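Local atomic coordinates of protein (thiaminase I) (Bacillus subtilis, PDB entry 3THI), a protein that probably degrades thiamin by transferring its pyrimidine group from the thiazole to another nucleophile. Residues A[154-162]-A[349-357]; A[61-72]-A[93-101]. All coordinates share one frame; numbering follows the deposited sequence.

Contact 1 of 2, residues A[154-162]-A[349-357]; sequences GTTKASMYL and WLKDAKQVL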
loop_
_atom_site.group_PDB
_atom_site.type_symbol
_atom_site.label_atom_id
_atom_site.label_comp_id
_atom_site.label_asym_id
_atom_site.label_seq_id
_atom_site.Cartn_x
_atom_site.Cartn_y
_atom_site.Cartn_z
ATOM N N GLY A 154 -5.776 -4.840 13.712
ATOM C CA GLY A 154 -7.180 -4.511 13.500
ATOM C C GLY A 154 -7.478 -3.659 12.280
ATOM O O GLY A 154 -8.448 -3.914 11.575
ATOM N N THR A 155 -6.620 -2.684 12.005
ATOM C CA THR A 155 -6.821 -1.800 10.866
ATOM C C THR A 155 -6.627 -2.540 9.549
ATOM O O THR A 155 -7.312 -2.247 8.565
ATOM C CB THR A 155 -5.918 -0.531 10.963
ATOM O OG1 THR A 155 -6.266 0.204 12.144
ATOM C CG2 THR A 155 -6.113 0.376 9.748
ATOM N N THR A 156 -5.711 -3.509 9.532
ATOM C CA THR A 156 -5.466 -4.305 8.323
ATOM C C THR A 156 -6.742 -5.083 7.989
ATOM O O THR A 156 -7.232 -5.044 6.858
ATOM C CB THR A 156 -4.316 -5.305 8.528
ATOM O OG1 THR A 156 -3.092 -4.590 8.698
ATOM C CG2 THR A 156 -4.183 -6.228 7.334
ATOM N N LYS A 157 -7.271 -5.778 8.994
ATOM C CA LYS A 157 -8.492 -6.550 8.842
ATOM C C LYS A 157 -9.645 -5.632 8.425
ATOM O O LYS A 157 -10.392 -5.953 7.500
ATOM C CB LYS A 157 -8.846 -7.239 10.155
ATOM C CG LYS A 157 -7.850 -8.265 10.629
ATOM C CD LYS A 157 -8.323 -8.852 11.948
ATOM C CE LYS A 157 -7.208 -9.466 12.740
ATOM N NZ LYS A 157 -6.317 -8.473 13.349
ATOM N N ALA A 158 -9.779 -4.493 9.110
ATOM C CA ALA A 158 -10.831 -3.515 8.813
ATOM C C ALA A 158 -10.703 -3.034 7.377
ATOM O O ALA A 158 -11.697 -2.867 6.672
ATOM C CB ALA A 158 -10.741 -2.345 9.765
ATOM N N SER A 159 -9.465 -2.837 6.942
ATOM C CA SER A 159 -9.189 -2.404 5.578
ATOM C C SER A 159 -9.537 -3.477 4.566
ATOM O O SER A 159 -10.086 -3.177 3.513
ATOM C CB SER A 159 -7.723 -2.016 5.418
ATOM O OG SER A 159 -7.481 -0.772 6.026
ATOM N N MET A 160 -9.199 -4.723 4.871
ATOM C CA MET A 160 -9.505 -5.815 3.960
ATOM C C MET A 160 -11.018 -5.960 3.847
ATOM O O MET A 160 -11.555 -6.168 2.757
ATOM C CB MET A 160 -8.867 -7.102 4.450
ATOM C CG MET A 160 -7.365 -7.072 4.357
ATOM S SD MET A 160 -6.628 -8.556 5.014
ATOM C CE MET A 160 -6.944 -9.712 3.685
ATOM N N TYR A 161 -11.700 -5.779 4.976
ATOM C CA TYR A 161 -13.156 -5.851 5.027
ATOM C C TYR A 161 -13.788 -4.830 4.058
ATOM O O TYR A 161 -14.634 -5.173 3.222
ATOM C CB TYR A 161 -13.651 -5.582 6.463
ATOM C CG TYR A 161 -15.159 -5.571 6.582
ATOM C CD1 TYR A 161 -15.869 -6.762 6.747
ATOM C CD2 TYR A 161 -15.886 -4.383 6.450
ATOM C CE1 TYR A 161 -17.264 -6.779 6.769
ATOM C CE2 TYR A 161 -17.291 -4.392 6.468
ATOM C CZ TYR A 161 -17.964 -5.597 6.628
ATOM O OH TYR A 161 -19.333 -5.629 6.643
ATOM N N LEU A 162 -13.362 -3.576 4.182
ATOM C CA LEU A 162 -13.884 -2.483 3.366
ATOM C C LEU A 162 -13.567 -2.611 1.888
ATOM O O LEU A 162 -14.364 -2.215 1.045
ATOM C CB LEU A 162 -13.402 -1.149 3.926
ATOM C CG LEU A 162 -13.997 -0.871 5.308
ATOM C CD1 LEU A 162 -13.398 0.372 5.921
ATOM C CD2 LEU A 162 -15.477 -0.711 5.164
ATOM N N TRP A 349 -14.558 4.767 13.187
ATOM C CA TRP A 349 -15.034 3.533 12.583
ATOM C C TRP A 349 -14.034 2.395 12.783
ATOM O O TRP A 349 -14.421 1.235 12.924
ATOM C CB TRP A 349 -15.293 3.732 11.087
ATOM C CG TRP A 349 -16.074 2.601 10.465
ATOM C CD1 TRP A 349 -17.428 2.538 10.307
ATOM C CD2 TRP A 349 -15.548 1.371 9.935
ATOM N NE1 TRP A 349 -17.785 1.348 9.714
ATOM C CE2 TRP A 349 -16.654 0.612 9.475
ATOM C CE3 TRP A 349 -14.259 0.830 9.809
ATOM C CZ2 TRP A 349 -16.505 -0.658 8.894
ATOM C CZ3 TRP A 349 -14.116 -0.443 9.230
ATOM C CH2 TRP A 349 -15.235 -1.165 8.785
ATOM N N LEU A 350 -12.747 2.729 12.775
ATOM C CA LEU A 350 -11.693 1.741 12.965
ATOM C C LEU A 350 -11.700 1.217 14.401
ATOM O O LEU A 350 -11.498 0.018 14.636
ATOM C CB LEU A 350 -10.336 2.363 12.623
ATOM C CG LEU A 350 -9.579 1.899 11.376
ATOM C CD1 LEU A 350 -10.489 1.298 10.341
ATOM C CD2 LEU A 350 -8.803 3.069 10.817
ATOM N N LYS A 351 -11.927 2.110 15.361
ATOM C CA LYS A 351 -11.983 1.703 16.769
ATOM C C LYS A 351 -13.191 0.792 16.981
ATOM O O LYS A 351 -13.096 -0.249 17.632
ATOM C CB LYS A 351 -12.076 2.919 17.696
ATOM C CG LYS A 351 -10.829 3.781 17.712
ATOM C CD LYS A 351 -10.859 4.805 18.841
ATOM C CE LYS A 351 -9.543 5.576 18.930
ATOM N NZ LYS A 351 -9.392 6.297 20.234
ATOM N N ASP A 352 -14.319 1.190 16.399
ATOM C CA ASP A 352 -15.560 0.437 16.484
ATOM C C ASP A 352 -15.435 -0.937 15.837
ATOM O O ASP A 352 -16.035 -1.912 16.312
ATOM C CB ASP A 352 -16.687 1.196 15.774
ATOM C CG ASP A 352 -17.168 2.407 16.547
ATOM O OD1 ASP A 352 -16.922 2.478 17.769
ATOM O OD2 ASP A 352 -17.810 3.281 15.918
ATOM N N ALA A 353 -14.713 -0.990 14.716
ATOM C CA ALA A 353 -14.516 -2.228 13.973
ATOM C C ALA A 353 -13.756 -3.296 14.739
ATOM O O ALA A 353 -14.141 -4.461 14.688
ATOM C CB ALA A 353 -13.830 -1.952 12.640
ATOM N N LYS A 354 -12.692 -2.919 15.451
ATOM C CA LYS A 354 -11.919 -3.920 16.194
ATOM C C LYS A 354 -12.671 -4.549 17.379
ATOM O O LYS A 354 -12.223 -5.536 17.972
ATOM C CB LYS A 354 -10.541 -3.393 16.619
ATOM C CG LYS A 354 -10.505 -2.530 17.867
ATOM C CD LYS A 354 -9.054 -2.311 18.298
ATOM C CE LYS A 354 -8.954 -1.569 19.626
ATOM N NZ LYS A 354 -7.548 -1.488 20.130
ATOM N N GLN A 355 -13.834 -3.993 17.698
ATOM C CA GLN A 355 -14.657 -4.520 18.779
ATOM C C GLN A 355 -15.674 -5.514 18.226
ATOM O O GLN A 355 -16.420 -6.133 18.986
ATOM C CB GLN A 355 -15.423 -3.395 19.451
ATOM C CG GLN A 355 -14.580 -2.325 20.065
ATOM C CD GLN A 355 -15.418 -1.433 20.941
ATOM O OE1 GLN A 355 -15.496 -1.661 22.143
ATOM N NE2 GLN A 355 -16.110 -0.453 20.342
ATOM N N VAL A 356 -15.690 -5.686 16.906
ATOM C CA VAL A 356 -16.663 -6.573 16.289
ATOM C C VAL A 356 -16.099 -7.532 15.223
ATOM O O VAL A 356 -16.547 -8.677 15.119
ATOM C CB VAL A 356 -17.857 -5.712 15.730
ATOM C CG1 VAL A 356 -17.561 -5.190 14.345
ATOM C CG2 VAL A 356 -19.152 -6.496 15.775
ATOM N N LEU A 357 -15.086 -7.087 14.483
ATOM C CA LEU A 357 -14.482 -7.899 13.424
ATOM C C LEU A 357 -13.756 -9.159 13.907
ATOM O O LEU A 357 -13.941 -10.234 13.324
ATOM C CB LEU A 357 -13.573 -7.044 12.542
ATOM C CG LEU A 357 -13.922 -6.915 11.061
ATOM C CD1 LEU A 357 -15.394 -6.657 10.875
ATOM C CD2 LEU A 357 -13.127 -5.783 10.453
#
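Trp-349 sends CG anti to its own backbone N (chi1 -167°), and this torsion carries the six-membered part of the indole across to helix 154-162, where it meets Leu-162 and Tyr-161. Tyr-161 likewise has CG anti to N (chi1 177°), which brings its ring up beside the same indole. CZ3 of Trp-349 lies 3.5 Å from CD1 of Leu-162, the two side chains arriving from opposite directions, while CH2 of the indole is 3.7 Å from CD2 of the leucine. Both methyls of Leu-162 lie on the same side of the indole, and an alanine here would probably leave CZ3 and CH2 of Trp-349 facing a gap. Tyr-161 crosses Trp-349 at about a right angle, its CD2 at the indole edge, 4.0 Å from CH2 of Trp-349; Leu-357 CD1 lies over one face of the tyrosine ring.

Ala-158 is the knob of the contact, set in a hole formed by Trp-349, Leu-350, Ala-353 and Leu-357. Its CB is 3.7 Å from Leu-350 CD1 and 4.2 Å from Ala-353 CB. Leu-357 CD2 comes against the backbone here, 3.6 Å from Ala-158 CA. Farther along, Leu-350 crosses Thr-155, with its CG 3.8 Å from Thr-155 OG1. The axes of helices 154-162 and 349-353 pass 9.5 Å apart at 101°, nearly perpendicular, with the larger side chains filling the space around Ala-158.

The polar ends turn elsewhere: Trp-349 NE1 bonds to Pro-179 O, and Tyr-161 OH to the backbone N of Asn-185. Both aromatic groups are therefore anchored by the 179-185 region while their carbon surfaces join the helices, so this buried contact depends on apolar shape and close fit rather than on polar bonds between its segments.

Contact 2 of 2, residues A[61-72]-A[93-101]; sequences SHFVDAGYLLPF and RNGEVYGLP
Val-64 and Pro-71 enclose the Tyr-98 ring where the end of helix 60-65, closed by a Schellman motif at Gly-67, and the following chain pack on a beta hairpin turned by a type I' turn from Arg-93 to Glu-96. Two CH-pi contacts make this sandwich: Val-64 CG2 stands 3.9 Å from the ring centroid of Tyr-98 on one face, and Pro-71 CB stands equally far on the opposite face. Leu-69 CB adds a contact at CD1 of the same ring, 3.5 Å away. A third CH-pi contact sets Leu-100 CD2 over the centre of the Phe-72 ring.

Charge pairing lies at the outer side. With CG anti to its backbone N (chi1 -175°), Arg-93 reaches Asp-65 and grips it side-on with two nitrogens. NH2 gives the straighter bond, 2.7 Å to Asp-65 OD2 on its syn side; NE reaches Asp-65 OD1 at 2.9 Å from above the carboxylate plane. Ser-61 CB lies over one guanidinium face, and NH1 has a salt bridge to Asp-176, so this arginine serves two acids.

Backbone polar atoms complete the joint. Phe-72 N donates to Val-97 O at 2.8 Å, nearly straight at 173°. A water donates to both Leu-70 O and Tyr-98 O, 2.7 Å from the latter.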
loop_
_atom_site.group_PDB
_atom_site.type_symbol
_atom_site.label_atom_id
_atom_site.label_comp_id
_atom_site.label_asym_id
_atom_site.label_seq_id
_atom_site.Cartn_x
_atom_site.Cartn_y
_atom_site.Cartn_z
ATOM N N SER A 61 -9.540 11.870 3.427
ATOM C CA SER A 61 -10.821 12.542 3.672
ATOM C C SER A 61 -10.882 13.218 5.040
ATOM O O SER A 61 -11.318 14.363 5.156
ATOM C CB SER A 61 -11.973 11.556 3.504
ATOM O OG SER A 61 -11.998 11.056 2.178
ATOM N N HIS A 62 -10.407 12.513 6.060
ATOM C CA HIS A 62 -10.357 13.045 7.413
ATOM C C HIS A 62 -9.436 14.276 7.482
ATOM O O HIS A 62 -9.832 15.324 7.987
ATOM C CB HIS A 62 -9.849 11.968 8.379
ATOM C CG HIS A 62 -9.538 12.488 9.749
ATOM N ND1 HIS A 62 -8.359 12.205 10.403
ATOM C CD2 HIS A 62 -10.229 13.320 10.562
ATOM C CE1 HIS A 62 -8.336 12.847 11.558
ATOM N NE2 HIS A 62 -9.459 13.530 11.676
ATOM N N PHE A 63 -8.205 14.142 6.997
ATOM C CA PHE A 63 -7.250 15.254 7.021
ATOM C C PHE A 63 -7.774 16.473 6.277
ATOM O O PHE A 63 -7.603 17.604 6.725
ATOM C CB PHE A 63 -5.895 14.844 6.430
ATOM C CG PHE A 63 -5.148 13.828 7.252
ATOM C CD1 PHE A 63 -5.410 13.672 8.612
ATOM C CD2 PHE A 63 -4.164 13.029 6.664
ATOM C CE1 PHE A 63 -4.706 12.731 9.370
ATOM C CE2 PHE A 63 -3.458 12.088 7.415
ATOM C CZ PHE A 63 -3.727 11.940 8.772
ATOM N N VAL A 64 -8.411 16.240 5.134
ATOM C CA VAL A 64 -8.959 17.330 4.339
ATOM C C VAL A 64 -10.105 18.050 5.048
ATOM O O VAL A 64 -10.067 19.269 5.224
ATOM C CB VAL A 64 -9.449 16.835 2.969
ATOM C CG1 VAL A 64 -10.244 17.935 2.265
ATOM C CG2 VAL A 64 -8.266 16.408 2.119
ATOM N N ASP A 65 -11.115 17.288 5.462
ATOM C CA ASP A 65 -12.275 17.870 6.130
ATOM C C ASP A 65 -11.924 18.552 7.444
ATOM O O ASP A 65 -12.642 19.447 7.886
ATOM C CB ASP A 65 -13.360 16.814 6.362
ATOM C CG ASP A 65 -13.951 16.272 5.071
ATOM O OD1 ASP A 65 -13.623 16.763 3.965
ATOM O OD2 ASP A 65 -14.773 15.344 5.171
ATOM N N ALA A 66 -10.826 18.129 8.070
ATOM C CA ALA A 66 -10.392 18.730 9.326
ATOM C C ALA A 66 -9.591 20.018 9.109
ATOM O O ALA A 66 -9.227 20.696 10.073
ATOM C CB ALA A 66 -9.586 17.736 10.142
ATOM N N GLY A 67 -9.313 20.340 7.845
ATOM C CA GLY A 67 -8.576 21.554 7.519
ATOM C C GLY A 67 -7.071 21.501 7.753
ATOM O O GLY A 67 -6.425 22.537 7.923
ATOM N N TYR A 68 -6.516 20.291 7.722
ATOM C CA TYR A 68 -5.088 20.050 7.936
ATOM C C TYR A 68 -4.215 20.252 6.698
ATOM O O TYR A 68 -3.039 20.600 6.807
ATOM C CB TYR A 68 -4.876 18.603 8.390
ATOM C CG TYR A 68 -5.166 18.344 9.834
ATOM C CD1 TYR A 68 -4.499 19.045 10.824
ATOM C CD2 TYR A 68 -6.076 17.367 10.215
ATOM C CE1 TYR A 68 -4.727 18.780 12.167
ATOM C CE2 TYR A 68 -6.314 17.091 11.558
ATOM C CZ TYR A 68 -5.635 17.802 12.527
ATOM O OH TYR A 68 -5.853 17.543 13.858
ATOM N N LEU A 69 -4.794 20.006 5.528
ATOM C CA LEU A 69 -4.056 20.067 4.280
ATOM C C LEU A 69 -4.225 21.297 3.419
ATOM O O LEU A 69 -5.226 22.004 3.503
ATOM C CB LEU A 69 -4.366 18.825 3.450
ATOM C CG LEU A 69 -4.295 17.488 4.192
ATOM C CD1 LEU A 69 -4.510 16.356 3.195
ATOM C CD2 LEU A 69 -2.949 17.325 4.918
ATOM N N LEU A 70 -3.186 21.557 2.627
ATOM C CA LEU A 70 -3.148 22.676 1.706
ATOM C C LEU A 70 -3.339 22.079 0.312
ATOM O O LEU A 70 -2.549 21.251 -0.128
ATOM C CB LEU A 70 -1.801 23.403 1.808
ATOM C CG LEU A 70 -1.765 24.764 1.110
ATOM C CD1 LEU A 70 -2.722 25.723 1.816
ATOM C CD2 LEU A 70 -0.336 25.308 1.099
ATOM N N PRO A 71 -4.403 22.491 -0.400
ATOM C CA PRO A 71 -4.653 21.953 -1.744
ATOM C C PRO A 71 -3.630 22.351 -2.795
ATOM O O PRO A 71 -2.971 23.396 -2.693
ATOM C CB PRO A 71 -6.040 22.498 -2.077
ATOM C CG PRO A 71 -6.043 23.838 -1.367
ATOM C CD PRO A 71 -5.414 23.501 -0.030
ATOM N N PHE A 72 -3.475 21.478 -3.785
ATOM C CA PHE A 72 -2.573 21.720 -4.901
ATOM C C PHE A 72 -3.395 22.161 -6.122
ATOM O O PHE A 72 -4.259 21.424 -6.601
ATOM C CB PHE A 72 -1.808 20.446 -5.277
ATOM C CG PHE A 72 -0.798 20.008 -4.257
ATOM C CD1 PHE A 72 -1.189 19.280 -3.142
ATOM C CD2 PHE A 72 0.557 20.287 -4.437
ATOM C CE1 PHE A 72 -0.253 18.831 -2.221
ATOM C CE2 PHE A 72 1.502 19.844 -3.525
ATOM C CZ PHE A 72 1.093 19.111 -2.411
ATOM N N ARG A 93 -10.486 15.844 -3.412
ATOM C CA ARG A 93 -11.600 16.001 -2.479
ATOM C C ARG A 93 -12.088 17.442 -2.555
ATOM O O ARG A 93 -11.286 18.379 -2.576
ATOM C CB ARG A 93 -11.184 15.656 -1.039
ATOM C CG ARG A 93 -12.342 15.680 -0.039
ATOM C CD ARG A 93 -12.085 14.719 1.114
ATOM N NE ARG A 93 -13.173 14.643 2.098
ATOM C CZ ARG A 93 -14.280 13.912 1.963
ATOM N NH1 ARG A 93 -14.487 13.193 0.869
ATOM N NH2 ARG A 93 -15.128 13.804 2.973
ATOM N N ASN A 94 -13.406 17.617 -2.626
ATOM C CA ASN A 94 -14.001 18.956 -2.707
ATOM C C ASN A 94 -13.551 19.669 -3.984
ATOM O O ASN A 94 -13.380 20.891 -3.998
ATOM C CB ASN A 94 -13.624 19.791 -1.470
ATOM C CG ASN A 94 -14.088 19.146 -0.170
ATOM O OD1 ASN A 94 -15.019 18.352 -0.167
ATOM N ND2 ASN A 94 -13.426 19.477 0.933
ATOM N N GLY A 95 -13.355 18.887 -5.046
ATOM C CA GLY A 95 -12.919 19.423 -6.323
ATOM C C GLY A 95 -11.456 19.831 -6.358
ATOM O O GLY A 95 -11.013 20.434 -7.334
ATOM N N GLU A 96 -10.691 19.471 -5.327
ATOM C CA GLU A 96 -9.279 19.841 -5.262
ATOM C C GLU A 96 -8.322 18.663 -5.041
ATOM O O GLU A 96 -8.670 17.673 -4.384
ATOM C CB GLU A 96 -9.061 20.858 -4.135
ATOM C CG GLU A 96 -9.934 22.088 -4.210
ATOM C CD GLU A 96 -9.632 23.081 -3.106
ATOM O OE1 GLU A 96 -10.043 22.835 -1.956
ATOM O OE2 GLU A 96 -8.980 24.111 -3.382
ATOM N N VAL A 97 -7.123 18.769 -5.614
ATOM C CA VAL A 97 -6.089 17.750 -5.430
ATOM C C VAL A 97 -5.467 18.087 -4.068
ATOM O O VAL A 97 -5.069 19.224 -3.833
ATOM C CB VAL A 97 -5.008 17.830 -6.523
ATOM C CG1 VAL A 97 -3.886 16.838 -6.235
ATOM C CG2 VAL A 97 -5.620 17.566 -7.882
ATOM N N TYR A 98 -5.451 17.125 -3.152
ATOM C CA TYR A 98 -4.904 17.373 -1.822
ATOM C C TYR A 98 -3.624 16.607 -1.490
ATOM O O TYR A 98 -3.099 16.724 -0.384
ATOM C CB TYR A 98 -5.977 17.116 -0.757
ATOM C CG TYR A 98 -6.774 18.354 -0.408
ATOM C CD1 TYR A 98 -6.295 19.268 0.531
ATOM C CD2 TYR A 98 -8.000 18.617 -1.015
ATOM C CE1 TYR A 98 -7.009 20.410 0.857
ATOM C CE2 TYR A 98 -8.731 19.764 -0.691
ATOM C CZ TYR A 98 -8.224 20.655 0.247
ATOM O OH TYR A 98 -8.924 21.797 0.576
ATOM N N GLY A 99 -3.108 15.868 -2.468
ATOM C CA GLY A 99 -1.907 15.093 -2.260
ATOM C C GLY A 99 -1.301 14.655 -3.574
ATOM O O GLY A 99 -1.993 14.538 -4.586
ATOM N N LEU A 100 0.016 14.477 -3.573
ATOM C CA LEU A 100 0.715 14.041 -4.766
ATOM C C LEU A 100 1.031 12.566 -4.614
ATOM O O LEU A 100 1.835 12.176 -3.768
ATOM C CB LEU A 100 2.002 14.856 -4.977
ATOM C CG LEU A 100 1.860 16.386 -5.050
ATOM C CD1 LEU A 100 3.160 17.002 -5.506
ATOM C CD2 LEU A 100 0.753 16.800 -6.008
ATOM N N PRO A 101 0.375 11.718 -5.418
ATOM C CA PRO A 101 0.570 10.269 -5.394
ATOM C C PRO A 101 2.056 9.896 -5.518
ATOM O O PRO A 101 2.719 10.247 -6.496
ATOM C CB PRO A 101 -0.237 9.811 -6.603
ATOM C CG PRO A 101 -1.345 10.793 -6.640
ATOM C CD PRO A 101 -0.625 12.086 -6.437
HETATM O O HOH W 1 -1.956 18.833 0.746
#

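Overall arrangement
Contact 1 is a buried junction between helix 154-169 and helix 346-353 with the start of helix 357-361, elements far apart in sequence; contact 2 is only partly buried and joins neighbouring parts of the chain, the end of helix 60-65 with its following loop and a beta hairpin. Their segments share no helix or strand, and they do not touch, the nearest atoms being about 9 Å apart. Contact 1 is held by apolar helix packing, whereas contact 2 adds a backbone bond and a bridging water, with the salt bridge at its exposed rim (Asp-65) and the aromatic faces in its buried part. Pro-179 and Asp-176, partners of Trp-349 and Arg-93, lie close together in sequence.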